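Protein CsuE (Acinetobacter baumannii, PDB 6FJY) is probably the hydrophobic-tipped adhesin subunit of Csu pili, which are assembled by the chaperone-usher route with CsuC. Local coordinates at residues L40-M45 with T92-F97; P118-A123 with S172-V177; S219-L224 with T305-V310. All blocks are in the same frame, centred on the assembly; numbering follows the deposited sequence.

Contact 1 of 3, residues L40-M45 with T92-F97; sequences LALANM and TLVNLF
L42, V94 and L40 meet where two surface loops of the N-terminal half touch. The second loop carries a 3-10 turn, 93-95, and V94 is its middle residue. The contact is small and apolar, with no hydrogen bond across it. V94 points toward the other loop, and its methyl CG1 is met by one methyl of each leucine, from directions roughly at right angles. L40 CD2 comes to 3.6 Å from V94 CG1. L42 CD2 reaches the same V94 CG1, also at 3.6 Å. Both leucines cross obliquely over the valine. V94 chi1 is 86°, which sets CG1 between the backbone N and the carbonyl carbon and presents it to both. L42 CG is anti to its own carbonyl carbon (chi1 -46°), and the end of the side chain comes nearer the second loop. Its CD2 also lies 4.0 Å from T92 CA. L40 and L42 are exposed, while V94 is buried and also packs on F38. The turn is closed within its own loop by the backbone bond from N95 N to T92 O. Exposed leucines here are consistent with a hydrophobic pilus tip. At the edge of the contact, L40 CD2 stands 4.4 Å from N95 CA.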
loop_
_atom_site.group_PDB
_atom_site.type_symbol
_atom_site.label_atom_id
_atom_site.label_comp_id
_atom_site.label_asym_id
_atom_site.label_seq_id
_atom_site.Cartn_x
_atom_site.Cartn_y
_atom_site.Cartn_z
ATOM N N LEU B 40 -30.955 -20.628 15.140
ATOM C CA LEU B 40 -29.765 -21.458 15.279
ATOM C C LEU B 40 -30.073 -22.776 15.978
ATOM O O LEU B 40 -29.154 -23.445 16.469
ATOM C CB LEU B 40 -28.673 -20.704 16.043
ATOM C CG LEU B 40 -27.744 -19.797 15.239
ATOM C CD1 LEU B 40 -26.835 -19.021 16.164
ATOM C CD2 LEU B 40 -26.929 -20.608 14.274
ATOM N N ALA B 41 -31.349 -23.156 16.042
ATOM C CA ALA B 41 -31.753 -24.350 16.766
ATOM C C ALA B 41 -31.443 -25.622 15.992
ATOM O O ALA B 41 -31.394 -26.701 16.593
ATOM C CB ALA B 41 -33.247 -24.272 17.087
ATOM N N LEU B 42 -31.231 -25.508 14.678
ATOM C CA LEU B 42 -30.938 -26.620 13.772
ATOM C C LEU B 42 -32.065 -27.651 13.739
ATOM O O LEU B 42 -31.837 -28.822 13.432
ATOM C CB LEU B 42 -29.600 -27.284 14.125
ATOM C CG LEU B 42 -28.450 -26.296 14.377
ATOM C CD1 LEU B 42 -27.148 -27.016 14.642
ATOM C CD2 LEU B 42 -28.286 -25.323 13.236
ATOM N N ALA B 43 -33.292 -27.225 14.035
ATOM C CA ALA B 43 -34.443 -28.118 14.041
ATOM C C ALA B 43 -35.157 -28.180 12.696
ATOM O O ALA B 43 -35.737 -29.219 12.363
ATOM C CB ALA B 43 -35.436 -27.682 15.120
ATOM N N ASN B 44 -35.136 -27.098 11.917
ATOM C CA ASN B 44 -35.803 -27.047 10.623
ATOM C C ASN B 44 -34.776 -26.954 9.498
ATOM O O ASN B 44 -33.791 -26.214 9.595
ATOM C CB ASN B 44 -36.779 -25.863 10.552
ATOM C CG ASN B 44 -38.064 -26.119 11.326
ATOM O OD1 ASN B 44 -38.924 -26.887 10.890
ATOM N ND2 ASN B 44 -38.198 -25.475 12.477
ATOM N N MET B 45 -35.011 -27.725 8.438
ATOM C CA MET B 45 -34.148 -27.704 7.264
ATOM C C MET B 45 -34.093 -26.308 6.669
ATOM O O MET B 45 -35.130 -25.668 6.468
ATOM C CB MET B 45 -34.672 -28.700 6.225
ATOM C CG MET B 45 -34.075 -28.586 4.821
ATOM S SD MET B 45 -32.371 -29.136 4.695
ATOM C CE MET B 45 -32.406 -30.500 5.831
ATOM N N THR B 92 -27.711 -27.280 9.178
ATOM C CA THR B 92 -26.661 -26.480 9.790
ATOM C C THR B 92 -26.226 -25.298 8.938
ATOM O O THR B 92 -25.426 -24.485 9.410
ATOM C CB THR B 92 -25.433 -27.345 10.067
ATOM O OG1 THR B 92 -24.661 -27.441 8.869
ATOM C CG2 THR B 92 -25.866 -28.722 10.481
ATOM N N LEU B 93 -26.718 -25.202 7.701
ATOM C CA LEU B 93 -26.342 -24.120 6.797
ATOM C C LEU B 93 -26.461 -22.754 7.463
ATOM O O LEU B 93 -25.712 -21.823 7.142
ATOM C CB LEU B 93 -27.229 -24.199 5.552
ATOM C CG LEU B 93 -27.008 -23.215 4.409
ATOM C CD1 LEU B 93 -25.550 -23.231 3.987
ATOM C CD2 LEU B 93 -27.911 -23.593 3.251
ATOM N N VAL B 94 -27.369 -22.634 8.426
ATOM C CA VAL B 94 -27.634 -21.378 9.100
ATOM C C VAL B 94 -26.403 -20.801 9.813
ATOM O O VAL B 94 -26.323 -19.581 10.001
ATOM C CB VAL B 94 -28.849 -21.629 10.029
ATOM C CG1 VAL B 94 -28.444 -22.195 11.394
ATOM C CG2 VAL B 94 -29.705 -20.412 10.131
ATOM N N ASN B 95 -25.414 -21.626 10.176
ATOM C CA ASN B 95 -24.235 -21.116 10.876
ATOM C C ASN B 95 -23.143 -20.583 9.947
ATOM O O ASN B 95 -22.104 -20.131 10.439
ATOM C CB ASN B 95 -23.648 -22.189 11.810
ATOM C CG ASN B 95 -23.080 -23.389 11.066
ATOM O OD1 ASN B 95 -22.821 -23.341 9.862
ATOM N ND2 ASN B 95 -22.876 -24.478 11.797
ATOM N N LEU B 96 -23.346 -20.620 8.627
ATOM C CA LEU B 96 -22.431 -19.966 7.695
ATOM C C LEU B 96 -22.690 -18.461 7.550
ATOM O O LEU B 96 -21.811 -17.733 7.065
ATOM C CB LEU B 96 -22.521 -20.653 6.332
ATOM C CG LEU B 96 -22.066 -22.116 6.373
ATOM C CD1 LEU B 96 -22.098 -22.779 5.006
ATOM C CD2 LEU B 96 -20.675 -22.210 6.980
ATOM N N PHE B 97 -23.866 -17.978 7.956
ATOM C CA PHE B 97 -24.126 -16.546 7.911
ATOM C C PHE B 97 -23.193 -15.841 8.881
ATOM O O PHE B 97 -23.128 -16.191 10.062
ATOM C CB PHE B 97 -25.581 -16.227 8.266
ATOM C CG PHE B 97 -26.595 -16.731 7.269
ATOM C CD1 PHE B 97 -26.602 -16.281 5.955
ATOM C CD2 PHE B 97 -27.587 -17.623 7.670
ATOM C CE1 PHE B 97 -27.569 -16.732 5.051
ATOM C CE2 PHE B 97 -28.557 -18.073 6.778
ATOM C CZ PHE B 97 -28.543 -17.631 5.467
#

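Contact 2 of 3, residues P118-A123 with S172-V177; sequences PGVYQA and SLSITV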
loop_
_atom_site.group_PDB
_atom_site.type_symbol
_atom_site.label_atom_id
_atom_site.label_comp_id
_atom_site.label_asym_id
_atom_site.label_seq_id
_atom_site.Cartn_x
_atom_site.Cartn_y
_atom_site.Cartn_z
ATOM N N PRO B 118 0.588 -2.523 -9.999
ATOM C CA PRO B 118 -0.448 -2.014 -9.087
ATOM C C PRO B 118 -1.517 -1.233 -9.837
ATOM O O PRO B 118 -1.243 -0.565 -10.835
ATOM C CB PRO B 118 0.334 -1.108 -8.129
ATOM C CG PRO B 118 1.762 -1.551 -8.246
ATOM C CD PRO B 118 1.928 -2.025 -9.657
ATOM N N GLY B 119 -2.739 -1.328 -9.332
ATOM C CA GLY B 119 -3.896 -0.767 -9.998
ATOM C C GLY B 119 -5.145 -1.492 -9.536
ATOM O O GLY B 119 -5.106 -2.323 -8.631
ATOM N N VAL B 120 -6.252 -1.150 -10.175
ATOM C CA VAL B 120 -7.536 -1.761 -9.864
ATOM C C VAL B 120 -7.843 -2.775 -10.949
ATOM O O VAL B 120 -7.842 -2.447 -12.141
ATOM C CB VAL B 120 -8.653 -0.717 -9.745
ATOM C CG1 VAL B 120 -9.954 -1.397 -9.353
ATOM C CG2 VAL B 120 -8.271 0.313 -8.716
ATOM N N TYR B 121 -8.087 -4.003 -10.526
ATOM C CA TYR B 121 -8.358 -5.134 -11.400
ATOM C C TYR B 121 -9.825 -5.486 -11.186
ATOM O O TYR B 121 -10.192 -6.110 -10.186
ATOM C CB TYR B 121 -7.397 -6.287 -11.091
ATOM C CG TYR B 121 -6.005 -5.951 -11.548
ATOM C CD1 TYR B 121 -5.231 -5.043 -10.845
ATOM C CD2 TYR B 121 -5.491 -6.472 -12.721
ATOM C CE1 TYR B 121 -3.974 -4.688 -11.274
ATOM C CE2 TYR B 121 -4.226 -6.126 -13.155
ATOM C CZ TYR B 121 -3.469 -5.234 -12.431
ATOM O OH TYR B 121 -2.204 -4.864 -12.849
ATOM N N GLN B 122 -10.662 -5.050 -12.121
ATOM C CA GLN B 122 -12.101 -5.190 -11.984
ATOM C C GLN B 122 -12.573 -6.446 -12.691
ATOM O O GLN B 122 -12.120 -6.762 -13.796
ATOM C CB GLN B 122 -12.814 -3.963 -12.558
ATOM C CG GLN B 122 -14.329 -4.072 -12.563
ATOM C CD GLN B 122 -14.942 -3.743 -11.222
ATOM O OE1 GLN B 122 -15.942 -4.335 -10.821
ATOM N NE2 GLN B 122 -14.349 -2.786 -10.523
ATOM N N ALA B 123 -13.511 -7.141 -12.054
ATOM C CA ALA B 123 -14.089 -8.347 -12.635
ATOM C C ALA B 123 -14.696 -8.034 -13.991
ATOM O O ALA B 123 -15.371 -7.017 -14.164
ATOM C CB ALA B 123 -15.148 -8.939 -11.704
ATOM N N SER B 172 -20.511 -6.254 -7.898
ATOM C CA SER B 172 -19.257 -6.170 -8.617
ATOM C C SER B 172 -18.097 -6.578 -7.709
ATOM O O SER B 172 -18.171 -6.483 -6.481
ATOM C CB SER B 172 -19.050 -4.759 -9.158
ATOM O OG SER B 172 -20.014 -4.477 -10.153
ATOM N N LEU B 173 -17.033 -7.065 -8.336
ATOM C CA LEU B 173 -15.855 -7.560 -7.647
ATOM C C LEU B 173 -14.650 -6.815 -8.187
ATOM O O LEU B 173 -14.508 -6.659 -9.407
ATOM C CB LEU B 173 -15.678 -9.074 -7.840
ATOM C CG LEU B 173 -16.716 -9.972 -7.165
ATOM C CD1 LEU B 173 -16.401 -11.461 -7.349
ATOM C CD2 LEU B 173 -16.785 -9.619 -5.699
ATOM N N SER B 174 -13.798 -6.356 -7.278
ATOM C CA SER B 174 -12.588 -5.629 -7.616
ATOM C C SER B 174 -11.445 -6.107 -6.737
ATOM O O SER B 174 -11.625 -6.410 -5.554
ATOM C CB SER B 174 -12.771 -4.114 -7.445
ATOM O OG SER B 174 -11.551 -3.447 -7.652
ATOM N N ILE B 175 -10.260 -6.152 -7.336
ATOM C CA ILE B 175 -9.026 -6.485 -6.648
ATOM C C ILE B 175 -8.072 -5.328 -6.843
ATOM O O ILE B 175 -7.648 -5.049 -7.972
ATOM C CB ILE B 175 -8.377 -7.770 -7.186
ATOM C CG1 ILE B 175 -9.362 -8.930 -7.218
ATOM C CG2 ILE B 175 -7.118 -8.117 -6.379
ATOM C CD1 ILE B 175 -8.758 -10.165 -7.818
ATOM N N THR B 176 -7.671 -4.699 -5.751
ATOM C CA THR B 176 -6.674 -3.647 -5.827
ATOM C C THR B 176 -5.306 -4.254 -5.542
ATOM O O THR B 176 -5.079 -4.837 -4.479
ATOM C CB THR B 176 -6.985 -2.497 -4.873
ATOM O OG1 THR B 176 -8.303 -1.999 -5.159
ATOM C CG2 THR B 176 -5.970 -1.361 -5.103
ATOM N N VAL B 177 -4.417 -4.146 -6.507
ATOM C CA VAL B 177 -3.040 -4.558 -6.335
ATOM C C VAL B 177 -2.235 -3.358 -5.850
ATOM O O VAL B 177 -2.226 -2.307 -6.498
ATOM C CB VAL B 177 -2.470 -5.116 -7.644
ATOM C CG1 VAL B 177 -1.057 -5.629 -7.394
ATOM C CG2 VAL B 177 -3.373 -6.222 -8.165
#
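Y121 and I175 form a hydrogen-bonded antiparallel pair. It is the middle of a regular ladder that joins the long strands 119-136 and 167-189 in the large mixed sheet, probably in the N-terminal adhesive domain. Y121 N gives to I175 O at 2.8 Å, and I175 N returns to Y121 O at 2.9 Å. G119 and V177 make the next such pair, again with a bond each way. A123 N adds one more, to L173 O at 2.9 Å. Between these pairs, V120 faces T176 and Q122 faces S174 in non-hydrogen-bonded pairs. There the backbones are also joined by CA-H...O contacts, such as S174 CA to Y121 O.

Side chains alternate between the two faces. Y121, I175 and V177 share one. The Y121 ring reaches along the strand toward V177, and its CD1 lies 3.5 Å from V177 CG2. I175 O sits at the ring edge, in plane. With chi1 -71° the ring lies beside its own backbone N, and that carries it across V177 at a slant. Its hydroxyl OH bonds S117 O, which fixes the far end of the ring.

V120, S174 and T176 lie on the other face. V120 CG1 is tight against S174 OG, at 3.1 Å. V120 also packs on I229 of the CsuC chain.

Further out, F59 packs on Y121, A123, L173 and I175, and I108 and L110 of strand 103-110 touch I175. Segment 172-177 lies between segment 118-123, antiparallel, and strand 9-15, parallel. Segment 118-123 in turn pairs with strand 59-60, through Q122 and T60.

Contact 3 of 3, residues S219-L224 with T305-V310; sequences SLNNGL and TVTVQV
N221 and T307 join a loop to a sheet strand where regular antiparallel pairing ends. The backbone bonds come first. S219 and Q309 form a hydrogen-bonded pair, with Q309 N to S219 O at 2.8 Å. N221 N then gives to T307 O at 3.1 Å.

The N221 side chain takes over next. Its chi1 of 73° turns the amide to the neighbouring strand. OD1 accepts T307 N at 2.7 Å and G223 N at 3.2 Å, the latter closing an Asx turn. The two donors lie out of the amide plane and reach OD1 from opposite faces.

A water links the loop to the strand. It accepts from N221 ND2 (2.8 Å), donates to T305 O (2.9 Å) and also bonds T307 OG1.

Apolar contacts lie alongside. L220 CD2 rests 3.5 Å from V308 CG2, the two side chains pointing the same way. L224 CD2 lies 3.7 Å from T305 CB.

The other edge of 305-310 pairs in parallel with a strand of the CsuC chain, as in donor-strand complementation of an incomplete Ig-like pilin fold. Q113 of CsuC also bonds T307 OG1. The N221 amide thus stands in for backbone pairing, and both of its polar atoms are engaged.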
loop_
_atom_site.group_PDB
_atom_site.type_symbol
_atom_site.label_atom_id
_atom_site.label_comp_id
_atom_site.label_asym_id
_atom_site.label_seq_id
_atom_site.Cartn_x
_atom_site.Cartn_y
_atom_site.Cartn_z
ATOM N N SER B 219 18.835 6.512 1.106
ATOM C CA SER B 219 19.852 7.262 1.827
ATOM C C SER B 219 20.495 6.371 2.887
ATOM O O SER B 219 19.882 5.412 3.366
ATOM C CB SER B 219 19.245 8.531 2.475
ATOM O OG SER B 219 18.520 9.270 1.504
ATOM N N LEU B 220 21.734 6.690 3.250
ATOM C CA LEU B 220 22.425 6.024 4.351
ATOM C C LEU B 220 22.885 7.082 5.343
ATOM O O LEU B 220 23.427 8.118 4.946
ATOM C CB LEU B 220 23.638 5.209 3.879
ATOM C CG LEU B 220 23.524 4.233 2.702
ATOM C CD1 LEU B 220 24.874 3.638 2.397
ATOM C CD2 LEU B 220 22.517 3.128 2.967
ATOM N N ASN B 221 22.671 6.818 6.627
ATOM C CA ASN B 221 23.082 7.755 7.659
ATOM C C ASN B 221 24.551 7.543 8.006
ATOM O O ASN B 221 25.290 6.916 7.244
ATOM C CB ASN B 221 22.195 7.606 8.896
ATOM C CG ASN B 221 22.493 6.342 9.682
ATOM O OD1 ASN B 221 23.199 5.436 9.211
ATOM N ND2 ASN B 221 21.955 6.274 10.897
ATOM N N ASN B 222 24.980 8.037 9.165
ATOM C CA ASN B 222 26.391 8.039 9.513
ATOM C C ASN B 222 26.727 7.044 10.625
ATOM O O ASN B 222 27.717 7.232 11.336
ATOM C CB ASN B 222 26.820 9.456 9.886
ATOM C CG ASN B 222 26.731 10.416 8.712
ATOM O OD1 ASN B 222 26.917 10.028 7.556
ATOM N ND2 ASN B 222 26.435 11.669 9.006
ATOM N N GLY B 223 25.917 5.986 10.779
ATOM C CA GLY B 223 26.163 4.947 11.757
ATOM C C GLY B 223 25.929 5.416 13.190
ATOM O O GLY B 223 25.483 6.531 13.459
ATOM N N LEU B 224 26.268 4.523 14.125
ATOM C CA LEU B 224 26.025 4.772 15.542
ATOM C C LEU B 224 27.074 5.662 16.185
ATOM O O LEU B 224 26.817 6.192 17.269
ATOM C CB LEU B 224 25.974 3.456 16.326
ATOM C CG LEU B 224 24.781 2.496 16.272
ATOM C CD1 LEU B 224 23.713 2.928 15.291
ATOM C CD2 LEU B 224 25.272 1.100 15.948
ATOM N N THR B 305 26.652 -0.029 12.578
ATOM C CA THR B 305 25.365 -0.317 11.954
ATOM C C THR B 305 24.848 0.947 11.285
ATOM O O THR B 305 24.637 1.969 11.948
ATOM C CB THR B 305 24.342 -0.831 12.964
ATOM O OG1 THR B 305 24.751 -2.116 13.442
ATOM C CG2 THR B 305 22.966 -0.948 12.304
ATOM N N VAL B 306 24.614 0.861 9.985
ATOM C CA VAL B 306 24.218 1.999 9.177
ATOM C C VAL B 306 22.743 1.868 8.846
ATOM O O VAL B 306 22.269 0.781 8.496
ATOM C CB VAL B 306 25.067 2.093 7.899
ATOM C CG1 VAL B 306 24.462 3.131 6.935
ATOM C CG2 VAL B 306 26.475 2.484 8.255
ATOM N N THR B 307 22.021 2.981 8.951
ATOM C CA THR B 307 20.605 3.004 8.624
ATOM C C THR B 307 20.413 3.252 7.134
ATOM O O THR B 307 20.970 4.201 6.567
ATOM C CB THR B 307 19.882 4.062 9.457
ATOM O OG1 THR B 307 19.978 3.714 10.845
ATOM C CG2 THR B 307 18.406 4.144 9.055
ATOM N N VAL B 308 19.663 2.359 6.500
ATOM C CA VAL B 308 19.267 2.491 5.108
ATOM C C VAL B 308 17.841 3.007 5.115
ATOM O O VAL B 308 16.923 2.330 5.585
ATOM C CB VAL B 308 19.367 1.162 4.351
ATOM C CG1 VAL B 308 19.037 1.385 2.892
ATOM C CG2 VAL B 308 20.763 0.541 4.509
ATOM N N GLN B 309 17.663 4.220 4.633
ATOM C CA GLN B 309 16.351 4.842 4.566
ATOM C C GLN B 309 15.849 4.744 3.136
ATOM O O GLN B 309 16.521 5.193 2.188
ATOM C CB GLN B 309 16.393 6.294 5.031
ATOM C CG GLN B 309 15.078 7.039 4.839
ATOM C CD GLN B 309 15.123 8.452 5.379
ATOM O OE1 GLN B 309 14.870 8.682 6.558
ATOM N NE2 GLN B 309 15.454 9.408 4.513
ATOM N N VAL B 310 14.689 4.128 2.986
ATOM C CA VAL B 310 13.992 4.072 1.719
ATOM C C VAL B 310 12.791 4.999 1.843
ATOM O O VAL B 310 11.970 4.848 2.757
ATOM C CB VAL B 310 13.620 2.626 1.360
ATOM C CG1 VAL B 310 12.750 2.582 0.131
ATOM C CG2 VAL B 310 14.901 1.875 1.102
HETATM O O HOH W 1 16.261 8.353 1.002
HETATM O O HOH W 2 22.681 4.067 12.426
#

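In the fold
The three contacts follow one another along the chain, each closing before the next opens. They are also spread along an elongated molecule. Contacts 1 and 3 lie on opposite sides of its centre, with their own centres about 58 Å apart. Contact 2 falls between, about 34 Å from contact 1 and about 37 Å from contact 3, centre to centre. No two of them touch. Contact 1 joins loops at the outer end. Contact 2 lies in the large mixed sheet, on strands 119-136 and 167-189. Contact 3 belongs to a separate three-stranded sheet, which CsuC extends. This is consistent with an N-terminal adhesive domain followed by a C-terminal pilin domain held by the chaperone.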